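Local coordinates for protein glycosyl hydrolase (Rhizobium leguminosarum bv. trifolii, PDB 5NDX) that probably hydrolyses O-glycosidic bonds as a family 39 glycoside hydrolase, being a bacterial orthologue of human alpha-L-iduronidase, at residues I7-S12 with C380-E385; Q146-W151 with G183-L188; T324-F329 with I360-G365. The protein carries 2 engineered substitutions. One frame throughout, in Å; residues are numbered along the deposited sequence.

The three contacts sample different parts of one glycoside hydrolase chain. Contact 1 joins the N-terminal strand 4-10 to strand 378-385 in a large mixed sheet, closing a loop of more than 360 residues that contains the whole eight-stranded parallel barrel and both other contacts. Contact 2 lies where barrel strands 140-142 and 179-184 end at one of two bound-ligand sites, its centre about 42 Å from that of contact 1. Contact 3, about 29 Å from contact 2 and about 35 Å from contact 1 between centres, follows the last barrel strand and leads through helix 364-372 back to strand 378-385. The chain thus leaves the sheet, builds the barrel and returns.

Contact 1: I7-S12 with C380-E385; sequences INVDAS and CKVTAE
Asn8 and Thr383 face each other as an antiparallel hydrogen-bonded pair, and their side chains share one side of the sheet. Asn8 N donates to Thr383 O at 2.8 Å, an almost straight bond (174°), and Thr383 N answers to Asn8 O at 2.9 Å. Asp10 N continues the ladder to Lys381 O, while the two strands run at 167° to one another.

The side chain of Asn8 illustrates how a polar residue is fixed on such a ladder. Its CB lies 3.6 Å from Thr383 OG1. CG then leaves trans to the backbone N (chi1 178°) and lies beside the residue's own carbonyl carbon, which lets one water bind both ND2 and Asn8 O. At the tip the work is divided: ND2 donates to that water at 2.7 Å, whereas OD1 is weakly bonded to Ser431 OG on the next strand. The same water donates to Asn8 O and is hydrogen-bonded to Thr383 OG1 at 3.2 Å, so a single molecule ties the amide to both strands.

On the face of Ile7, Val9, Val382 and Ala384 the contact is apolar. Ile7 and Val382 lie side by side, Ile7 CG2 meeting Val382 CG2 at 3.7 Å. Separately, Val9 CG1 packs 3.9 Å from Cys380 CB. Where the strand turns away, the bond from Ser12 N to Asp10 OD1 makes an Asx turn, and Ser12 OG adds a second bond to the same oxygen at 2.6 Å.

Strand 4-10 is an inner strand of the sheet, hydrogen-bonded antiparallel to 378-385 and parallel to 422-431. Its apolar side chains meet strands 395-401 and 407-413, with Ile7 against Ile397 and Leu411 and Val9 against Ile409, while Lys381 touches Glu13 and Val15 of strand 13-15.

Contact 2: Q146-W151 with G183-L188; sequences QADSGW and GTARTL. Engineered in segment 146-151: Gln146 (natural residue Glu). With 8U8 ((2~{R},3~{S},4~{S},5~{R},6~{S})-6-(4-methyl-2-oxidanylidene-chromen-7-yl)oxy-3,4,5-tris(oxidanyl)oxane-2-carboxylic acid), chain M.
The engineered Gln146, Ser149 and Ala185 all meet one face of the bound coumarin: Gln146 CD lies 3.7 Å from C8, Ser149 OG 3.3 Å from C14, and Ala185 CB, nearer the rim, 3.4 Å from C10. The Arg186 guanidinium takes Asp148 CB at its edge, in plane, while Asp148 O approaches obliquely and receives a weak, bent bond from Arg186 NH2. Ser149 OG donates to the same carbonyl.

The Asp148 carboxylate is gripped along its rim. OD1 uses its syn lone pair for Ala185 N (3.0 Å), and OD2 meets Arg186 N on the syn side at 3.1 Å, 18° out of the plane, so one acid holds consecutive backbone amides of the loop. Ser189 OG adds a further bond to OD2.

Arg186 CD lies 3.2 Å from the coumarin carbonyl O9. The bend at chi2 lays the Gln146 amide over the coumarin, tilted to its plane, with NE2 toward the sugar: NE2 donates to O3 at 3.1 Å and lies 2.9 Å from O2, the glycosidic oxygen.

Gln146 replaces a glutamate predicted to be the proton donor. Its place is consistent with clan GH-A, to which family 39 belongs, where the acid/base follows the fourth barrel strand.

Contact 3: T324-F329 with I360-G365; sequences TIFAYF and IIKKPG
Ala327 and Ile361 provide the backbone pairing that joins the two strands, which run antiparallel at 161°. Ala327 N donates to Ile361 O at 2.8 Å, and Ile361 N returns a bond to Ala327 O. Beyond the pairing, Lys363 N reaches Ile325 O at 2.9 Å from above the carbonyl plane, extending the link into the corner that precedes helix 364-372. A water donates to Thr324 O and accepts from Gly365 N, tying the first turn of that helix to the opposite segment.

The side-chain polar bonds centre on Lys363. Its CD lies over the Phe326-Ala327 peptide, and the bend at chi3 (66°) then swings CE and NZ toward Thr324. There NZ donates to OG1 at 2.9 Å and to the backbone O of Thr324 at 3.0 Å. The Thr324 hydroxyl in turn donates to Phe326 O. Gly319 O and Gln322 O also accept from the ammonium, so this buried charge is met largely by carbonyls.

Apolar contacts occur on both sides of the ribbon. Ile360 CD1 sits over one face of the Phe326 ring, 4.1 Å from its centroid and 18° off the normal, a CH-pi contact. Lys362 lies alongside the same ring, its CG 3.6 Å from Phe326 CE2. On the other side Phe329 CE1 touches Ile361 CG1 at 4.0 Å, with Phe483 nearby.

The arrangement is a two-stranded antiparallel ribbon, which in the chain comes between strand 307-310, the last of the (beta/alpha)8 barrel, and helix 364-372, with Lys363 as the N-cap residue; Phe326 and Ile360 pack it against helix 36-45.

Contact 1: I7-S12 with C380-E385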
loop_
_atom_site.group_PDB
_atom_site.type_symbol
_atom_site.label_atom_id
_atom_site.label_comp_id
_atom_site.label_asym_id
_atom_site.label_seq_id
_atom_site.Cartn_x
_atom_site.Cartn_y
_atom_site.Cartn_z
ATOM N N ILE A 7 -8.912 0.004 27.919
ATOM C CA ILE A 7 -7.563 -0.209 27.387
ATOM C C ILE A 7 -6.666 0.935 27.878
ATOM O O ILE A 7 -7.022 2.094 27.694
ATOM C CB ILE A 7 -7.597 -0.245 25.872
ATOM C CG1 ILE A 7 -8.526 -1.365 25.377
ATOM C CG2 ILE A 7 -6.227 -0.515 25.288
ATOM C CD1 ILE A 7 -8.597 -1.443 23.859
ATOM N N ASN A 8 -5.544 0.603 28.519
ATOM C CA ASN A 8 -4.549 1.561 28.922
ATOM C C ASN A 8 -3.296 1.306 28.119
ATOM O O ASN A 8 -2.742 0.192 28.113
ATOM C CB ASN A 8 -4.189 1.523 30.432
ATOM C CG ASN A 8 -3.074 2.562 30.764
ATOM O OD1 ASN A 8 -3.313 3.772 30.881
ATOM N ND2 ASN A 8 -1.827 2.089 30.813
ATOM N N VAL A 9 -2.843 2.352 27.450
ATOM C CA VAL A 9 -1.612 2.337 26.698
ATOM C C VAL A 9 -0.619 3.221 27.448
ATOM O O VAL A 9 -0.890 4.415 27.674
ATOM C CB VAL A 9 -1.823 2.902 25.307
ATOM C CG1 VAL A 9 -0.520 3.030 24.557
ATOM C CG2 VAL A 9 -2.766 1.999 24.494
ATOM N N ASP A 10 0.519 2.650 27.809
ATOM C CA ASP A 10 1.522 3.423 28.528
ATOM C C ASP A 10 2.655 3.851 27.624
ATOM O O ASP A 10 3.534 3.081 27.296
ATOM C CB ASP A 10 2.022 2.655 29.752
ATOM C CG ASP A 10 3.005 3.496 30.625
ATOM O OD1 ASP A 10 3.414 4.648 30.299
ATOM O OD2 ASP A 10 3.335 2.938 31.669
ATOM N N ALA A 11 2.608 5.104 27.227
ATOM C CA ALA A 11 3.598 5.661 26.304
ATOM C C ALA A 11 5.014 5.759 26.891
ATOM O O ALA A 11 5.980 5.901 26.121
ATOM C CB ALA A 11 3.175 7.060 25.886
ATOM N N SER A 12 5.138 5.718 28.224
ATOM C CA SER A 12 6.459 5.803 28.870
ATOM C C SER A 12 7.107 4.435 28.903
ATOM O O SER A 12 8.248 4.331 29.302
ATOM C CB SER A 12 6.355 6.389 30.296
ATOM O OG SER A 12 5.737 5.455 31.183
ATOM N N CYS A 380 4.405 0.310 22.548
ATOM C CA CYS A 380 4.171 0.647 23.976
ATOM C C CYS A 380 3.441 -0.460 24.675
ATOM O O CYS A 380 2.696 -1.211 24.053
ATOM C CB CYS A 380 3.150 1.762 24.136
ATOM S SG CYS A 380 3.467 3.221 23.263
ATOM N N LYS A 381 3.561 -0.474 25.981
ATOM C CA LYS A 381 2.855 -1.436 26.815
ATOM C C LYS A 381 1.355 -1.130 26.808
ATOM O O LYS A 381 0.935 0.023 26.873
ATOM C CB LYS A 381 3.422 -1.356 28.215
ATOM C CG LYS A 381 2.760 -2.188 29.306
ATOM C CD LYS A 381 3.146 -1.562 30.675
ATOM C CE LYS A 381 2.175 -1.853 31.823
ATOM N NZ LYS A 381 2.336 -3.277 32.259
ATOM N N VAL A 382 0.574 -2.174 26.709
ATOM C CA VAL A 382 -0.859 -2.032 26.764
ATOM C C VAL A 382 -1.400 -3.053 27.744
ATOM O O VAL A 382 -0.934 -4.166 27.795
ATOM C CB VAL A 382 -1.517 -2.139 25.337
ATOM C CG1 VAL A 382 -0.935 -3.266 24.553
ATOM C CG2 VAL A 382 -3.027 -2.348 25.430
ATOM N N THR A 383 -2.393 -2.647 28.517
ATOM C CA THR A 383 -3.168 -3.556 29.365
ATOM C C THR A 383 -4.637 -3.305 29.066
ATOM O O THR A 383 -5.057 -2.162 28.933
ATOM C CB THR A 383 -2.914 -3.248 30.851
ATOM O OG1 THR A 383 -3.252 -1.896 31.078
ATOM C CG2 THR A 383 -1.441 -3.399 31.230
ATOM N N ALA A 384 -5.418 -4.359 28.989
ATOM C CA ALA A 384 -6.826 -4.256 28.716
ATOM C C ALA A 384 -7.606 -5.079 29.733
ATOM O O ALA A 384 -7.150 -6.113 30.148
ATOM C CB ALA A 384 -7.094 -4.777 27.357
ATOM N N GLU A 385 -8.773 -4.610 30.123
ATOM C CA GLU A 385 -9.658 -5.383 30.960
ATOM C C GLU A 385 -11.031 -5.335 30.320
ATOM O O GLU A 385 -11.588 -4.239 30.171
ATOM C CB GLU A 385 -9.685 -4.834 32.398
ATOM C CG GLU A 385 -10.667 -5.583 33.362
ATOM C CD GLU A 385 -10.549 -7.156 33.451
ATOM O OE1 GLU A 385 -9.426 -7.722 33.514
ATOM O OE2 GLU A 385 -11.605 -7.863 33.474
HETATM O O HOH W 1 -0.626 -0.242 30.243
#

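Contact 2: Q146-W151 with G183-L188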
loop_
_atom_site.group_PDB
_atom_site.type_symbol
_atom_site.label_atom_id
_atom_site.label_comp_id
_atom_site.label_asym_id
_atom_site.label_seq_id
_atom_site.Cartn_x
_atom_site.Cartn_y
_atom_site.Cartn_z
ATOM N N GLN A 146 5.577 -16.521 -9.534
ATOM C CA GLN A 146 5.219 -17.900 -9.437
ATOM C C GLN A 146 6.445 -18.664 -9.925
ATOM O O GLN A 146 7.490 -18.650 -9.259
ATOM C CB GLN A 146 3.931 -18.205 -10.228
ATOM C CG GLN A 146 2.649 -18.111 -9.405
ATOM C CD GLN A 146 1.788 -16.880 -9.696
ATOM O OE1 GLN A 146 1.439 -16.605 -10.849
ATOM N NE2 GLN A 146 1.414 -16.157 -8.647
ATOM N N ALA A 147 6.354 -19.175 -11.143
ATOM C CA ALA A 147 7.125 -20.315 -11.585
ATOM C C ALA A 147 6.548 -21.707 -11.164
ATOM O O ALA A 147 6.905 -22.731 -11.754
ATOM C CB ALA A 147 8.609 -20.183 -11.266
ATOM N N ASP A 148 5.645 -21.739 -10.187
ATOM C CA ASP A 148 4.888 -22.949 -9.838
ATOM C C ASP A 148 3.400 -22.717 -10.190
ATOM O O ASP A 148 2.527 -22.834 -9.337
ATOM C CB ASP A 148 5.119 -23.308 -8.361
ATOM C CG ASP A 148 4.517 -22.343 -7.452
ATOM O OD1 ASP A 148 4.348 -21.182 -7.813
ATOM O OD2 ASP A 148 4.238 -22.712 -6.356
ATOM N N SER A 149 3.157 -22.357 -11.458
ATOM C CA SER A 149 1.813 -22.241 -12.062
ATOM C C SER A 149 1.899 -22.417 -13.608
ATOM O O SER A 149 1.712 -23.530 -14.109
ATOM C CB SER A 149 1.150 -20.922 -11.652
ATOM O OG SER A 149 0.802 -20.949 -10.276
ATOM N N GLY A 150 2.214 -21.346 -14.347
ATOM C CA GLY A 150 2.441 -21.411 -15.797
ATOM C C GLY A 150 3.844 -20.948 -16.161
ATOM O O GLY A 150 3.988 -20.096 -17.027
ATOM N N TRP A 151 4.870 -21.493 -15.487
ATOM C CA TRP A 151 6.308 -21.211 -15.781
ATOM C C TRP A 151 6.653 -21.869 -17.096
ATOM O O TRP A 151 7.062 -23.039 -17.121
ATOM C CB TRP A 151 7.213 -21.713 -14.633
ATOM C CG TRP A 151 8.747 -21.893 -14.803
ATOM C CD1 TRP A 151 9.423 -23.076 -14.655
ATOM C CD2 TRP A 151 9.771 -20.889 -15.066
ATOM N NE1 TRP A 151 10.774 -22.885 -14.841
ATOM C CE2 TRP A 151 11.019 -21.562 -15.096
ATOM C CE3 TRP A 151 9.754 -19.505 -15.302
ATOM C CZ2 TRP A 151 12.242 -20.896 -15.360
ATOM C CZ3 TRP A 151 10.994 -18.840 -15.565
ATOM C CH2 TRP A 151 12.202 -19.543 -15.587
ATOM N N GLY A 183 9.175 -16.289 -4.878
ATOM C CA GLY A 183 7.834 -15.746 -5.151
ATOM C C GLY A 183 6.815 -16.786 -5.630
ATOM O O GLY A 183 6.052 -16.541 -6.576
ATOM N N THR A 184 6.822 -17.942 -4.975
ATOM C CA THR A 184 5.956 -19.058 -5.330
ATOM C C THR A 184 4.547 -18.912 -4.746
ATOM O O THR A 184 4.366 -18.336 -3.657
ATOM C CB THR A 184 6.582 -20.407 -4.893
ATOM O OG1 THR A 184 7.227 -20.268 -3.619
ATOM C CG2 THR A 184 7.613 -20.862 -5.935
ATOM N N ALA A 185 3.566 -19.452 -5.472
ATOM C CA ALA A 185 2.158 -19.306 -5.112
ATOM C C ALA A 185 1.633 -20.413 -4.188
ATOM O O ALA A 185 0.682 -20.191 -3.455
ATOM C CB ALA A 185 1.297 -19.254 -6.363
ATOM N N ARG A 186 2.224 -21.594 -4.255
ATOM C CA ARG A 186 1.755 -22.716 -3.477
ATOM C C ARG A 186 2.743 -23.138 -2.424
ATOM O O ARG A 186 3.948 -23.260 -2.682
ATOM C CB ARG A 186 1.419 -23.881 -4.416
ATOM C CG ARG A 186 0.166 -23.561 -5.234
ATOM C CD ARG A 186 -0.096 -24.582 -6.329
ATOM N NE ARG A 186 1.074 -24.648 -7.190
ATOM C CZ ARG A 186 1.328 -25.606 -8.080
ATOM N NH1 ARG A 186 0.467 -26.608 -8.286
ATOM N NH2 ARG A 186 2.457 -25.548 -8.792
ATOM N N THR A 187 2.218 -23.377 -1.232
ATOM C CA THR A 187 3.016 -23.641 -0.062
ATOM C C THR A 187 3.901 -24.887 -0.287
ATOM O O THR A 187 3.399 -25.975 -0.626
ATOM C CB THR A 187 2.094 -23.808 1.124
ATOM O OG1 THR A 187 1.213 -22.674 1.185
ATOM C CG2 THR A 187 2.871 -23.935 2.422
ATOM N N LEU A 188 5.208 -24.694 -0.166
ATOM C CA LEU A 188 6.178 -25.763 -0.299
ATOM C C LEU A 188 6.098 -26.481 -1.647
ATOM O O LEU A 188 6.349 -27.674 -1.734
ATOM C CB LEU A 188 6.064 -26.755 0.873
ATOM C CG LEU A 188 6.410 -26.201 2.262
ATOM C CD1 LEU A 188 6.326 -27.285 3.334
ATOM C CD2 LEU A 188 7.790 -25.567 2.289
HETATM C C15 8U8 M . -2.912 -20.142 -11.645
HETATM C C13 8U8 M . -2.565 -20.083 -10.277
HETATM C C14 8U8 M . -2.395 -21.282 -9.579
HETATM C C16 8U8 M . -2.015 -21.269 -8.234
HETATM O O9 8U8 M . -1.917 -22.361 -7.678
HETATM O O8 8U8 M . -1.815 -20.081 -7.558
HETATM C C11 8U8 M . -1.859 -18.890 -8.240
HETATM C C10 8U8 M . -1.517 -17.713 -7.565
HETATM C C12 8U8 M . -2.249 -18.876 -9.607
HETATM C C7 8U8 M . -2.249 -17.635 -10.271
HETATM C C8 8U8 M . -1.901 -16.461 -9.594
HETATM C C9 8U8 M . -1.544 -16.485 -8.235
HETATM O O2 8U8 M . -1.158 -15.359 -7.534
HETATM C C5 8U8 M . -1.579 -13.981 -7.873
HETATM O O1 8U8 M . -3.000 -13.970 -8.078
HETATM C C1 8U8 M . -3.558 -12.888 -8.718
HETATM C C6 8U8 M . -4.766 -12.703 -7.993
HETATM O O7 8U8 M . -5.684 -12.170 -8.605
HETATM O O6 8U8 M . -4.759 -13.064 -6.830
HETATM C C2 8U8 M . -2.798 -11.532 -8.606
HETATM O O5 8U8 M . -3.037 -10.970 -7.299
HETATM C C3 8U8 M . -1.246 -11.646 -8.938
HETATM O O4 8U8 M . -0.967 -10.967 -10.113
HETATM C C4 8U8 M . -0.784 -13.134 -9.039
HETATM O O3 8U8 M . 0.701 -13.161 -9.001
#

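Contact 3: T324-F329 with I360-G365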
loop_
_atom_site.group_PDB
_atom_site.type_symbol
_atom_site.label_atom_id
_atom_site.label_comp_id
_atom_site.label_asym_id
_atom_site.label_seq_id
_atom_site.Cartn_x
_atom_site.Cartn_y
_atom_site.Cartn_z
ATOM N N THR A 324 -9.082 -3.653 -5.752
ATOM C CA THR A 324 -8.502 -2.425 -6.309
ATOM C C THR A 324 -8.636 -1.354 -5.234
ATOM O O THR A 324 -9.596 -1.365 -4.418
ATOM C CB THR A 324 -9.218 -1.965 -7.605
ATOM O OG1 THR A 324 -10.540 -1.526 -7.320
ATOM C CG2 THR A 324 -9.329 -3.124 -8.617
ATOM N N ILE A 325 -7.681 -0.438 -5.219
ATOM C CA ILE A 325 -7.662 0.630 -4.271
ATOM C C ILE A 325 -8.457 1.853 -4.758
ATOM O O ILE A 325 -8.678 2.805 -3.961
ATOM C CB ILE A 325 -6.220 1.052 -3.851
ATOM C CG1 ILE A 325 -5.293 1.253 -5.037
ATOM C CG2 ILE A 325 -5.686 0.049 -2.847
ATOM C CD1 ILE A 325 -4.017 1.993 -4.748
ATOM N N PHE A 326 -8.849 1.868 -6.025
ATOM C CA PHE A 326 -9.777 2.899 -6.514
ATOM C C PHE A 326 -10.927 2.238 -7.246
ATOM O O PHE A 326 -10.738 1.186 -7.829
ATOM C CB PHE A 326 -9.112 3.868 -7.498
ATOM C CG PHE A 326 -7.930 4.615 -6.925
ATOM C CD1 PHE A 326 -6.686 4.063 -6.987
ATOM C CD2 PHE A 326 -8.092 5.857 -6.351
ATOM C CE1 PHE A 326 -5.593 4.720 -6.467
ATOM C CE2 PHE A 326 -7.005 6.522 -5.784
ATOM C CZ PHE A 326 -5.759 5.949 -5.853
ATOM N N ALA A 327 -12.089 2.886 -7.206
ATOM C CA ALA A 327 -13.187 2.594 -8.105
ATOM C C ALA A 327 -13.066 3.496 -9.351
ATOM O O ALA A 327 -13.071 4.718 -9.268
ATOM C CB ALA A 327 -14.501 2.821 -7.389
ATOM N N TYR A 328 -12.884 2.862 -10.489
ATOM C CA TYR A 328 -12.703 3.508 -11.779
ATOM C C TYR A 328 -14.100 3.729 -12.383
ATOM O O TYR A 328 -14.898 2.813 -12.455
ATOM C CB TYR A 328 -11.843 2.590 -12.693
ATOM C CG TYR A 328 -11.821 3.016 -14.129
ATOM C CD1 TYR A 328 -10.964 4.035 -14.574
ATOM C CD2 TYR A 328 -12.679 2.424 -15.052
ATOM C CE1 TYR A 328 -10.974 4.464 -15.900
ATOM C CE2 TYR A 328 -12.694 2.839 -16.388
ATOM C CZ TYR A 328 -11.856 3.852 -16.817
ATOM O OH TYR A 328 -11.931 4.276 -18.142
ATOM N N PHE A 329 -14.389 4.965 -12.750
ATOM C CA PHE A 329 -15.559 5.334 -13.525
ATOM C C PHE A 329 -15.071 5.814 -14.880
ATOM O O PHE A 329 -14.248 6.736 -14.965
ATOM C CB PHE A 329 -16.266 6.512 -12.884
ATOM C CG PHE A 329 -16.973 6.181 -11.625
ATOM C CD1 PHE A 329 -16.291 6.159 -10.407
ATOM C CD2 PHE A 329 -18.309 5.899 -11.657
ATOM C CE1 PHE A 329 -16.958 5.858 -9.235
ATOM C CE2 PHE A 329 -18.982 5.601 -10.499
ATOM C CZ PHE A 329 -18.300 5.603 -9.277
ATOM N N ILE A 360 -11.589 8.487 -10.685
ATOM C CA ILE A 360 -11.306 7.446 -9.714
ATOM C C ILE A 360 -11.596 7.941 -8.308
ATOM O O ILE A 360 -11.293 9.082 -7.949
ATOM C CB ILE A 360 -9.864 6.908 -9.777
ATOM C CG1 ILE A 360 -8.821 8.016 -9.740
ATOM C CG2 ILE A 360 -9.741 6.047 -11.010
ATOM C CD1 ILE A 360 -7.399 7.499 -9.795
ATOM N N ILE A 361 -12.217 7.045 -7.531
ATOM C CA ILE A 361 -12.556 7.288 -6.179
ATOM C C ILE A 361 -11.806 6.290 -5.269
ATOM O O ILE A 361 -11.812 5.093 -5.519
ATOM C CB ILE A 361 -14.067 7.160 -5.999
ATOM C CG1 ILE A 361 -14.835 8.184 -6.832
ATOM C CG2 ILE A 361 -14.454 7.313 -4.551
ATOM C CD1 ILE A 361 -14.603 9.650 -6.470
ATOM N N LYS A 362 -11.158 6.790 -4.239
ATOM C CA LYS A 362 -10.466 5.958 -3.220
ATOM C C LYS A 362 -11.333 5.020 -2.463
ATOM O O LYS A 362 -12.388 5.377 -1.980
ATOM C CB LYS A 362 -9.781 6.835 -2.164
ATOM C CG LYS A 362 -8.551 7.450 -2.680
ATOM C CD LYS A 362 -7.890 8.629 -1.915
ATOM C CE LYS A 362 -7.948 8.640 -0.444
ATOM N NZ LYS A 362 -7.013 9.721 0.118
ATOM N N LYS A 363 -10.820 3.824 -2.292
ATOM C CA LYS A 363 -11.509 2.752 -1.593
ATOM C C LYS A 363 -10.750 2.379 -0.307
ATOM O O LYS A 363 -9.610 2.839 -0.106
ATOM C CB LYS A 363 -11.596 1.540 -2.528
ATOM C CG LYS A 363 -12.625 1.701 -3.632
ATOM C CD LYS A 363 -12.504 0.604 -4.690
ATOM C CE LYS A 363 -12.843 -0.782 -4.151
ATOM N NZ LYS A 363 -12.501 -1.763 -5.189
ATOM N N PRO A 364 -11.361 1.510 0.539
ATOM C CA PRO A 364 -10.768 1.172 1.830
ATOM C C PRO A 364 -9.439 0.496 1.815
ATOM O O PRO A 364 -8.720 0.609 2.803
ATOM C CB PRO A 364 -11.834 0.315 2.527
ATOM C CG PRO A 364 -13.119 0.827 1.925
ATOM C CD PRO A 364 -12.791 1.164 0.502
ATOM N N GLY A 365 -9.069 -0.157 0.721
ATOM C CA GLY A 365 -7.753 -0.742 0.598
ATOM C C GLY A 365 -6.629 0.298 0.731
ATOM O O GLY A 365 -5.518 -0.063 1.141
HETATM O O HOH W 2 -10.164 -1.257 -1.686
#